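Local coordinates for protein TbpB (Actinobacillus pleuropneumoniae, PDB 3HOL) that probably binds host transferrin at the bacterial surface, as the lipoprotein component of the transferrin receptor through which the bacterium acquires iron, at residues G29-V34 with D59-A64; K75-D78 with V84-G87; G92-S95 with E99-Y102. All coordinates share one frame; numbering follows the deposited sequence.

Contact 1 (G29-V34 with D59-A64); sequences GYVVKV and DVPYKA
The V31 side chain overlaps the edge of the P61 ring, its CG2 methyl lying 3.8 Å from P61 CB and 4.1 Å from P61 CG. The two side chains run past one another in opposite directions. V31 CG2 stands anti to the backbone N of its own residue, which carries this methyl from strand 29-33 to the loop, and V31 CB comes to 4.2 Å from P61 CG. The same methyl then meets Y62 at the edge of its ring, near the plane, 4.3 Å from Y62 CD2. All of this is apolar packing; the backbones stay apart, V31 CA and P61 CA being 7.2 Å from each other. P61 and Y62 occupy the two middle positions of a type II turn that runs from V60 to K63 and is closed by a 3.3 Å bond from K63 N to V60 O. Y62 has the positive phi (63°) usual for the third residue of such a turn. Its OH is hydrogen-bonded to OE1 of E50, the residue paired with V31 in the sheet, while its ring stacks on Y102. Y104 lies against both V31 and P61, and I52 touches the same pair. The loop thus packs over one face of the five-stranded antiparallel sheet formed by the N-terminal part of the chain, consistent with the handle domain of the N lobe in TbpB.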
loop_
_atom_site.group_PDB
_atom_site.type_symbol
_atom_site.label_atom_id
_atom_site.label_comp_id
_atom_site.label_asym_id
_atom_site.label_seq_id
_atom_site.Cartn_x
_atom_site.Cartn_y
_atom_site.Cartn_z
ATOM N N GLY A 29 6.365 -3.470 -6.069
ATOM C CA GLY A 29 7.743 -3.453 -6.563
ATOM C C GLY A 29 7.823 -3.060 -8.028
ATOM O O GLY A 29 6.785 -2.839 -8.676
ATOM N N TYR A 30 9.060 -2.914 -8.515
ATOM C CA TYR A 30 9.311 -2.610 -9.921
ATOM C C TYR A 30 10.530 -3.363 -10.422
ATOM O O TYR A 30 11.479 -3.595 -9.649
ATOM C CB TYR A 30 9.594 -1.117 -10.088
ATOM C CG TYR A 30 8.341 -0.257 -9.975
ATOM C CD1 TYR A 30 7.459 -0.139 -11.048
ATOM C CD2 TYR A 30 8.025 0.411 -8.777
ATOM C CE1 TYR A 30 6.303 0.646 -10.974
ATOM C CE2 TYR A 30 6.856 1.221 -8.698
ATOM C CZ TYR A 30 6.007 1.308 -9.781
ATOM O OH TYR A 30 4.875 2.093 -9.709
ATOM N N VAL A 31 10.573 -3.603 -11.735
ATOM C CA VAL A 31 11.721 -4.302 -12.340
ATOM C C VAL A 31 12.020 -3.726 -13.725
ATOM O O VAL A 31 11.103 -3.358 -14.447
ATOM C CB VAL A 31 11.475 -5.851 -12.416
ATOM C CG1 VAL A 31 10.170 -6.166 -13.116
ATOM C CG2 VAL A 31 12.682 -6.604 -13.096
ATOM N N VAL A 32 13.294 -3.602 -14.074
ATOM C CA VAL A 32 13.659 -3.130 -15.389
ATOM C C VAL A 32 14.704 -4.036 -16.025
ATOM O O VAL A 32 15.554 -4.623 -15.324
ATOM C CB VAL A 32 14.147 -1.652 -15.372
ATOM C CG1 VAL A 32 15.599 -1.493 -14.871
ATOM C CG2 VAL A 32 14.014 -1.038 -16.765
ATOM N N LYS A 33 14.615 -4.146 -17.357
ATOM C CA LYS A 33 15.650 -4.796 -18.174
ATOM C C LYS A 33 16.901 -3.930 -18.342
ATOM O O LYS A 33 16.825 -2.687 -18.517
ATOM C CB LYS A 33 15.081 -5.139 -19.536
ATOM C CG LYS A 33 15.974 -6.049 -20.335
ATOM C CD LYS A 33 15.255 -6.646 -21.582
ATOM C CE LYS A 33 14.469 -5.605 -22.359
ATOM N NZ LYS A 33 15.154 -4.288 -22.436
ATOM N N VAL A 34 18.060 -4.584 -18.249
ATOM C CA VAL A 34 19.333 -3.899 -18.450
ATOM C C VAL A 34 19.350 -3.527 -19.977
ATOM O O VAL A 34 19.120 -4.402 -20.814
ATOM C CB VAL A 34 20.500 -4.838 -18.034
ATOM C CG1 VAL A 34 21.872 -4.266 -18.439
ATOM C CG2 VAL A 34 20.462 -5.124 -16.526
ATOM N N ASP A 59 10.491 -15.416 -4.830
ATOM C CA ASP A 59 10.428 -15.343 -6.285
ATOM C C ASP A 59 11.128 -14.087 -6.837
ATOM O O ASP A 59 10.634 -12.960 -6.659
ATOM C CB ASP A 59 8.980 -15.327 -6.748
ATOM C CG ASP A 59 8.209 -16.572 -6.330
ATOM O OD1 ASP A 59 8.808 -17.657 -6.119
ATOM O OD2 ASP A 59 6.978 -16.455 -6.234
ATOM N N VAL A 60 12.235 -14.281 -7.531
ATOM C CA VAL A 60 12.935 -13.188 -8.161
ATOM C C VAL A 60 12.339 -12.963 -9.566
ATOM O O VAL A 60 12.037 -13.941 -10.257
ATOM C CB VAL A 60 14.429 -13.506 -8.199
ATOM C CG1 VAL A 60 15.214 -12.371 -8.716
ATOM C CG2 VAL A 60 14.918 -13.784 -6.757
ATOM N N PRO A 61 12.141 -11.684 -9.983
ATOM C CA PRO A 61 11.620 -11.466 -11.326
ATOM C C PRO A 61 12.459 -12.186 -12.404
ATOM O O PRO A 61 13.682 -12.181 -12.333
ATOM C CB PRO A 61 11.734 -9.951 -11.511
ATOM C CG PRO A 61 11.753 -9.368 -10.171
ATOM C CD PRO A 61 12.298 -10.417 -9.229
ATOM N N TYR A 62 11.807 -12.806 -13.385
ATOM C CA TYR A 62 12.501 -13.423 -14.533
ATOM C C TYR A 62 13.444 -14.571 -14.194
ATOM O O TYR A 62 14.328 -14.935 -14.981
ATOM C CB TYR A 62 13.214 -12.333 -15.370
ATOM C CG TYR A 62 12.180 -11.422 -16.003
ATOM C CD1 TYR A 62 11.398 -11.881 -17.062
ATOM C CD2 TYR A 62 11.948 -10.136 -15.508
ATOM C CE1 TYR A 62 10.415 -11.068 -17.644
ATOM C CE2 TYR A 62 10.971 -9.299 -16.073
ATOM C CZ TYR A 62 10.207 -9.788 -17.148
ATOM O OH TYR A 62 9.238 -9.003 -17.728
ATOM N N LYS A 63 13.245 -15.161 -13.019
ATOM C CA LYS A 63 14.019 -16.331 -12.622
ATOM C C LYS A 63 14.097 -17.410 -13.733
ATOM O O LYS A 63 15.172 -17.962 -13.972
ATOM C CB LYS A 63 13.429 -16.971 -11.348
ATOM C CG LYS A 63 13.889 -18.417 -11.128
ATOM C CD LYS A 63 15.320 -18.484 -10.659
ATOM C CE LYS A 63 15.740 -19.942 -10.299
ATOM N NZ LYS A 63 17.109 -19.842 -9.731
ATOM N N ALA A 64 12.964 -17.716 -14.376
ATOM C CA ALA A 64 12.920 -18.764 -15.405
ATOM C C ALA A 64 13.848 -18.426 -16.585
ATOM O O ALA A 64 14.569 -19.307 -17.068
ATOM C CB ALA A 64 11.475 -19.005 -15.904
#

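Contact 2 (K75-D78 with V84-G87); sequences KTKD and VRSG
R85 reaches from strand 84-91 to the K75-D78 loop, where the chain leaves edge strand 72-74 of the antiparallel sheet in a beta hairpin with a long connecting loop. One direct hydrogen bond joins the segments: R85 NH2 to K75 O, 2.9 Å, with an N-H...O angle of 152°. The NH2 donor lies in the plane of the K75 carbonyl, and the oxygen sits only 7° out of the guanidinium plane. R85 extends fully from CG to NE, which carries the guanidinium to the loop backbone, K75 O at its edge; on the other terminal nitrogen, NH1 is hydrogen-bonded to L57 O.

Packing adds to this hold. K77 crosses R85 at about a right angle, its CB over the middle of one guanidinium face, 3.7 Å from R85 CZ. Farther along, K77 CD lies 3.7 Å from R85 NH1, so the aliphatic part of one cation covers the other. K75 uses its straight chain differently: CD passes 3.9 Å from the CA of G87, which has no side chain in the way, and NZ goes on to a salt bridge with D127.

Two waters fill in the polar links. Water 2 accepts from R85 NE at 2.9 Å, at the edge of the guanidinium; it lies within bonding distance of the carbonyl oxygens of T76 and S86, and cannot serve every neighbour at once. Water 1 accepts from K75 NZ at 2.9 Å. A weak bond, 3.4 Å long, runs from water 1 to S86 O.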
loop_
_atom_site.group_PDB
_atom_site.type_symbol
_atom_site.label_atom_id
_atom_site.label_comp_id
_atom_site.label_asym_id
_atom_site.label_seq_id
_atom_site.Cartn_x
_atom_site.Cartn_y
_atom_site.Cartn_z
ATOM N N LYS A 75 21.300 -12.108 -7.314
ATOM C CA LYS A 75 21.905 -11.603 -6.083
ATOM C C LYS A 75 21.251 -12.336 -4.938
ATOM O O LYS A 75 20.045 -12.511 -4.918
ATOM C CB LYS A 75 21.664 -10.123 -5.903
ATOM C CG LYS A 75 22.582 -9.513 -4.790
ATOM C CD LYS A 75 22.084 -8.099 -4.414
ATOM C CE LYS A 75 23.011 -7.444 -3.394
ATOM N NZ LYS A 75 22.420 -6.123 -2.994
ATOM N N THR A 76 22.074 -12.765 -3.999
ATOM C CA THR A 76 21.649 -13.576 -2.861
ATOM C C THR A 76 20.562 -12.880 -2.001
ATOM O O THR A 76 20.458 -11.640 -1.994
ATOM C CB THR A 76 22.897 -13.960 -2.012
ATOM O OG1 THR A 76 22.551 -14.987 -1.078
ATOM C CG2 THR A 76 23.394 -12.763 -1.235
ATOM N N LYS A 77 19.750 -13.682 -1.322
ATOM C CA LYS A 77 18.703 -13.197 -0.449
ATOM C C LYS A 77 19.276 -12.930 0.947
ATOM O O LYS A 77 19.906 -13.813 1.539
ATOM C CB LYS A 77 17.613 -14.261 -0.345
ATOM C CG LYS A 77 16.336 -13.788 0.341
ATOM C CD LYS A 77 15.231 -14.851 0.170
ATOM C CE LYS A 77 13.902 -14.423 0.813
ATOM N NZ LYS A 77 13.884 -14.643 2.284
ATOM N N ASP A 78 19.098 -11.708 1.449
ATOM C CA ASP A 78 19.556 -11.356 2.780
ATOM C C ASP A 78 18.578 -11.947 3.818
ATOM O O ASP A 78 17.430 -11.529 3.895
ATOM C CB ASP A 78 19.678 -9.829 2.890
ATOM C CG ASP A 78 20.146 -9.346 4.274
ATOM O OD1 ASP A 78 20.095 -10.111 5.278
ATOM O OD2 ASP A 78 20.571 -8.160 4.357
ATOM N N VAL A 84 11.130 -7.128 2.476
ATOM C CA VAL A 84 11.574 -6.474 1.228
ATOM C C VAL A 84 12.722 -7.254 0.558
ATOM O O VAL A 84 13.378 -8.061 1.206
ATOM C CB VAL A 84 12.015 -4.994 1.468
ATOM C CG1 VAL A 84 10.902 -4.191 2.099
ATOM C CG2 VAL A 84 13.316 -4.892 2.352
ATOM N N ARG A 85 12.959 -7.024 -0.727
ATOM C CA ARG A 85 14.164 -7.587 -1.389
ATOM C C ARG A 85 14.483 -6.727 -2.590
ATOM O O ARG A 85 13.588 -6.402 -3.378
ATOM C CB ARG A 85 13.917 -9.039 -1.883
ATOM C CG ARG A 85 15.172 -9.683 -2.498
ATOM C CD ARG A 85 14.943 -11.160 -2.899
ATOM N NE ARG A 85 16.202 -11.813 -3.341
ATOM C CZ ARG A 85 16.329 -13.117 -3.598
ATOM N NH1 ARG A 85 15.277 -13.944 -3.411
ATOM N NH2 ARG A 85 17.516 -13.607 -3.999
ATOM N N SER A 86 15.742 -6.367 -2.760
ATOM C CA SER A 86 16.160 -5.717 -3.988
ATOM C C SER A 86 17.423 -6.430 -4.496
ATOM O O SER A 86 18.099 -7.179 -3.749
ATOM C CB SER A 86 16.398 -4.219 -3.730
ATOM O OG SER A 86 17.437 -4.072 -2.759
ATOM N N GLY A 87 17.741 -6.252 -5.771
ATOM C CA GLY A 87 18.949 -6.908 -6.320
ATOM C C GLY A 87 18.907 -6.981 -7.830
ATOM O O GLY A 87 18.386 -6.076 -8.500
HETATM O O HOH W 1 20.306 -7.056 -1.224
HETATM O O HOH W 2 18.554 -10.066 -3.453
#

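Contact 3 (G92-S95 with E99-Y102); sequences GEHS and EKGY
NZ of K100, the lysine whose chain packs against H94, is gripped twice: by a salt bridge to OD1 of D163 and by a hydrogen bond to the carbonyl oxygen of D91. Between the side chains the contact is made by the lysine's methylenes and the imidazole. K100 CB lies over one face of the H94 ring, 4.0 Å from its centroid and 13° off its normal, a CH-pi contact displaced toward the ring rim. The lysine chain bends at its second torsion (chi2 67°), which turns CD back over the histidine at 3.7 Å from H94 CB. H94 in turn has CG anti to its own N, and this swings the ring across to the start of strand 101-107, where CE1 comes to 3.6 Å from K100 N. V157 touches both side chains. The E99 side chain points away from H94, while its carbonyl O lies at the edge of the ring; its OE1 receives a weak hydrogen bond from Y102 OH, 2.8 Å, and its OE2 is bound by Y69 and N65. K100 is thus a buried lysine that pairs its charge with D163 and gives its methylene groups to the imidazole face.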
loop_
_atom_site.group_PDB
_atom_site.type_symbol
_atom_site.label_atom_id
_atom_site.label_comp_id
_atom_site.label_asym_id
_atom_site.label_seq_id
_atom_site.Cartn_x
_atom_site.Cartn_y
_atom_site.Cartn_z
ATOM N N GLY A 92 26.323 -13.332 -15.579
ATOM C CA GLY A 92 27.679 -12.871 -15.220
ATOM C C GLY A 92 28.771 -13.207 -16.233
ATOM O O GLY A 92 29.933 -12.870 -16.049
ATOM N N GLU A 93 28.403 -13.883 -17.311
ATOM C CA GLU A 93 29.348 -14.149 -18.414
ATOM C C GLU A 93 28.567 -13.848 -19.697
ATOM O O GLU A 93 28.430 -14.679 -20.622
ATOM C CB GLU A 93 29.839 -15.612 -18.360
ATOM C CG GLU A 93 30.910 -15.848 -17.288
ATOM C CD GLU A 93 31.269 -17.339 -17.117
ATOM O OE1 GLU A 93 30.949 -18.151 -17.994
ATOM O OE2 GLU A 93 31.847 -17.711 -16.091
ATOM N N HIS A 94 28.078 -12.616 -19.747
ATOM C CA HIS A 94 27.196 -12.200 -20.814
ATOM C C HIS A 94 27.978 -12.109 -22.153
ATOM O O HIS A 94 29.104 -11.640 -22.185
ATOM C CB HIS A 94 26.609 -10.837 -20.461
ATOM C CG HIS A 94 25.775 -10.255 -21.549
ATOM N ND1 HIS A 94 24.549 -10.768 -21.899
ATOM C CD2 HIS A 94 26.010 -9.233 -22.390
ATOM C CE1 HIS A 94 24.044 -10.055 -22.886
ATOM N NE2 HIS A 94 24.910 -9.121 -23.200
ATOM N N SER A 95 27.348 -12.562 -23.234
ATOM C CA SER A 95 27.992 -12.612 -24.549
ATOM C C SER A 95 26.883 -12.580 -25.581
ATOM O O SER A 95 25.824 -13.185 -25.384
ATOM C CB SER A 95 28.765 -13.939 -24.725
ATOM O OG SER A 95 29.627 -13.859 -25.877
ATOM N N GLU A 99 19.945 -11.683 -23.653
ATOM C CA GLU A 99 19.693 -10.599 -22.683
ATOM C C GLU A 99 20.727 -10.599 -21.573
ATOM O O GLU A 99 21.277 -11.653 -21.256
ATOM C CB GLU A 99 18.293 -10.727 -22.118
ATOM C CG GLU A 99 18.039 -11.943 -21.253
ATOM C CD GLU A 99 16.620 -11.902 -20.641
ATOM O OE1 GLU A 99 15.794 -11.052 -21.050
ATOM O OE2 GLU A 99 16.353 -12.708 -19.745
ATOM N N LYS A 100 21.015 -9.422 -21.028
ATOM C CA LYS A 100 21.908 -9.300 -19.858
ATOM C C LYS A 100 21.216 -9.595 -18.479
ATOM O O LYS A 100 21.839 -10.172 -17.564
ATOM C CB LYS A 100 22.600 -7.925 -19.869
ATOM C CG LYS A 100 23.407 -7.579 -18.622
ATOM C CD LYS A 100 24.676 -8.474 -18.423
ATOM C CE LYS A 100 25.483 -7.951 -17.255
ATOM N NZ LYS A 100 26.733 -8.732 -17.090
ATOM N N GLY A 101 19.950 -9.182 -18.332
ATOM C CA GLY A 101 19.194 -9.421 -17.103
ATOM C C GLY A 101 18.367 -8.226 -16.641
ATOM O O GLY A 101 17.938 -7.370 -17.457
ATOM N N TYR A 102 18.145 -8.170 -15.323
ATOM C CA TYR A 102 17.172 -7.269 -14.729
ATOM C C TYR A 102 17.626 -6.774 -13.367
ATOM O O TYR A 102 18.399 -7.455 -12.673
ATOM C CB TYR A 102 15.808 -7.972 -14.555
ATOM C CG TYR A 102 15.252 -8.536 -15.841
ATOM C CD1 TYR A 102 14.381 -7.777 -16.613
ATOM C CD2 TYR A 102 15.618 -9.821 -16.298
ATOM C CE1 TYR A 102 13.876 -8.266 -17.799
ATOM C CE2 TYR A 102 15.118 -10.313 -17.514
ATOM C CZ TYR A 102 14.245 -9.525 -18.235
ATOM O OH TYR A 102 13.739 -9.961 -19.445
#

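From the N terminus, strand 29-33 is followed by an excursion that supplies strand 43-44 to the adjoining barrel and strand 50-52 to the sheet, and contact 1 closes this 24-residue connection. Contact 2 then folds the loop after strand 72-74 back on strand 84-91, with five residues between its segments, and contact 3 closes the loop between strands 84-91 and 101-107. The three follow in series, none nested or crossed. Contacts 1 and 2 meet where V60 CG2 lies 3.4 Å from R85 NH1; contacts 1 and 3 join through a probable hydrogen bond, V34 N to G101 O at 2.9 Å. All three reach one sheet, which strand 101-107 joins between 29-33 and 84-91.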